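Local coordinates for protein putative oxidoreductase (Jannaschia sp., PDB 3C24) that is a putative oxidoreductase that probably binds a nicotinamide cofactor in its Rossmann-type domain, its physiological substrate being unknown, at residues 187-192 against 269-274. Numbering follows the deposited sequence. Where two conformers were deposited one is given.
Sequences LAILEP and EALNPA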
loop_
_atom_site.group_PDB
_atom_site.type_symbol
_atom_site.label_atom_id
_atom_site.label_comp_id
_atom_site.label_asym_id
_atom_site.label_seq_id
_atom_site.Cartn_x
_atom_site.Cartn_y
_atom_site.Cartn_z
ATOM N N LEU A 187 8.243 -17.186 -12.190
ATOM C CA LEU A 187 6.841 -16.872 -11.911
ATOM C C LEU A 187 6.488 -17.310 -10.497
ATOM O O LEU A 187 5.797 -16.596 -9.771
ATOM C CB LEU A 187 5.906 -17.558 -12.887
ATOM C CG LEU A 187 4.670 -16.742 -13.272
ATOM C CD1 LEU A 187 3.968 -17.462 -14.411
ATOM C CD2 LEU A 187 3.703 -16.454 -12.157
ATOM N N ALA A 188 7.036 -18.463 -10.081
ATOM C CA ALA A 188 6.809 -19.007 -8.724
ATOM C C ALA A 188 7.401 -18.076 -7.658
ATOM O O ALA A 188 6.809 -17.846 -6.616
ATOM C CB ALA A 188 7.373 -20.419 -8.573
ATOM N N ILE A 189 8.556 -17.503 -7.964
ATOM C CA ILE A 189 9.202 -16.508 -7.061
ATOM C C ILE A 189 8.313 -15.298 -6.864
ATOM O O ILE A 189 8.242 -14.702 -5.780
ATOM C CB ILE A 189 10.634 -16.121 -7.566
ATOM C CG1 ILE A 189 11.571 -17.340 -7.461
ATOM C CG2 ILE A 189 11.204 -14.900 -6.780
ATOM C CD1 ILE A 189 12.944 -17.178 -8.163
ATOM N N LEU A 190 7.630 -14.929 -7.940
ATOM C CA LEU A 190 6.696 -13.790 -7.890
ATOM C C LEU A 190 5.459 -14.189 -7.080
ATOM O O LEU A 190 4.993 -13.439 -6.221
ATOM C CB LEU A 190 6.341 -13.295 -9.275
ATOM C CG LEU A 190 7.442 -12.614 -10.085
ATOM C CD1 LEU A 190 6.928 -12.241 -11.493
ATOM C CD2 LEU A 190 7.970 -11.364 -9.382
ATOM N N GLU A 191 4.925 -15.369 -7.369
ATOM C CA GLU A 191 3.779 -15.920 -6.646
ATOM C C GLU A 191 3.929 -17.442 -6.624
ATOM O O GLU A 191 3.896 -18.044 -7.657
ATOM C CB GLU A 191 2.466 -15.478 -7.271
ATOM C CG GLU A 191 2.245 -15.934 -8.662
ATOM C CD GLU A 191 1.442 -17.237 -8.767
ATOM O OE1 GLU A 191 0.888 -17.744 -7.767
ATOM O OE2 GLU A 191 1.375 -17.725 -9.888
ATOM N N PRO A 192 4.008 -18.044 -5.438
ATOM C CA PRO A 192 3.697 -17.416 -4.141
ATOM C C PRO A 192 4.759 -16.594 -3.389
ATOM O O PRO A 192 4.458 -16.022 -2.350
ATOM C CB PRO A 192 3.310 -18.636 -3.294
ATOM C CG PRO A 192 4.224 -19.742 -3.862
ATOM C CD PRO A 192 4.219 -19.504 -5.316
ATOM N N GLU A 269 14.977 -15.131 2.488
ATOM C CA GLU A 269 14.784 -16.567 2.348
ATOM C C GLU A 269 13.382 -16.841 1.799
ATOM O O GLU A 269 13.111 -17.920 1.265
ATOM C CB GLU A 269 15.006 -17.269 3.696
ATOM C CG GLU A 269 14.916 -18.788 3.690
ATOM C CD GLU A 269 16.029 -19.447 2.902
ATOM O OE1 GLU A 269 16.993 -18.759 2.507
ATOM O OE2 GLU A 269 15.934 -20.671 2.685
ATOM N N ALA A 270 12.483 -15.862 1.950
ATOM C CA ALA A 270 11.098 -15.985 1.438
ATOM C C ALA A 270 11.018 -16.133 -0.060
ATOM O O ALA A 270 9.969 -16.557 -0.581
ATOM C CB ALA A 270 10.222 -14.761 1.854
ATOM N N LEU A 271 12.071 -15.719 -0.740
ATOM C CA LEU A 271 12.140 -15.751 -2.212
ATOM C C LEU A 271 13.080 -16.827 -2.681
ATOM O O LEU A 271 13.258 -17.016 -3.873
ATOM C CB LEU A 271 12.540 -14.376 -2.779
ATOM C CG LEU A 271 11.632 -13.190 -2.428
ATOM C CD1 LEU A 271 12.258 -11.916 -2.909
ATOM C CD2 LEU A 271 10.189 -13.394 -2.988
ATOM N N ASN A 272 13.671 -17.523 -1.723
ATOM C CA ASN A 272 14.557 -18.667 -2.032
ATOM C C ASN A 272 13.749 -19.791 -2.687
ATOM O O ASN A 272 12.702 -20.177 -2.209
ATOM C CB ASN A 272 15.232 -19.180 -0.790
ATOM C CG ASN A 272 16.262 -20.173 -1.101
ATOM O OD1 ASN A 272 15.973 -21.224 -1.662
ATOM N ND2 ASN A 272 17.507 -19.856 -0.740
ATOM N N PRO A 273 14.178 -20.269 -3.856
ATOM C CA PRO A 273 13.402 -21.307 -4.545
ATOM C C PRO A 273 13.052 -22.497 -3.681
ATOM O O PRO A 273 11.995 -23.098 -3.844
ATOM C CB PRO A 273 14.350 -21.719 -5.657
ATOM C CG PRO A 273 15.062 -20.459 -6.005
ATOM C CD PRO A 273 15.242 -19.729 -4.715
ATOM N N ALA A 274 13.912 -22.833 -2.741
ATOM C CA ALA A 274 13.640 -23.975 -1.887
ATOM C C ALA A 274 12.442 -23.718 -0.965
ATOM O O ALA A 274 11.593 -24.592 -0.752
ATOM C CB ALA A 274 14.908 -24.368 -1.086
#
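Ile189, in the helical segment 187-192, meets Leu271 where the chain leaves a 3-10 turn, their CA atoms 5.7 Å apart, and no hydrogen bond joins the two segments. Contact is therefore by van der Waals packing, and the 145 Å² buried in total falls almost wholly on Ile189, Leu271 and Pro273. The side chain of Ile189 spans two neighbours. Its CG2 branch, anti to the backbone N, stands 4.2 Å from CD2 of Leu271, whereas CG1, set beside that N (chi1 -67°) and followed by an extended chi2, brings CD1 near the ring of Pro273, a loose contact with 4.5 Å between Ile189 CD1 and Pro273 CG. The backbone O of Leu271 faces the fork of the two branches, 4.0 Å from CG1 of Ile189 and 4.1 Å from CG2. In the reverse direction the approach is closer, Leu271 CD2 coming to 3.6 Å from the carbonyl O of Ile189.

The position of Pro273 is tied to a helix start. Asn272 is the N-cap of helix 273-284, and its OD1 accepts from Ala274 N at 2.8 Å, with an N-H...O angle of 155° and the donor in the carbonyl plane; Pro273 thus occupies the first turn. On the other segment, helix 184-217 widens into a pi-type turn at 189-192 and kinks at Pro192, whose N makes no bond to the turn before; the peptide bond preceding it is cis. Tyr217 of the second subunit packs on both Ile189 and Pro273, placing the contact beside the dimer interface. The 3-10 turn leading into a capped helix thus packs, through Leu271 first and Pro273 second, against the kinked early part of helix 184-217, within the helical C-terminal region that accompanies the Rossmann-type domain, as in 6-phosphogluconate dehydrogenase-like proteins.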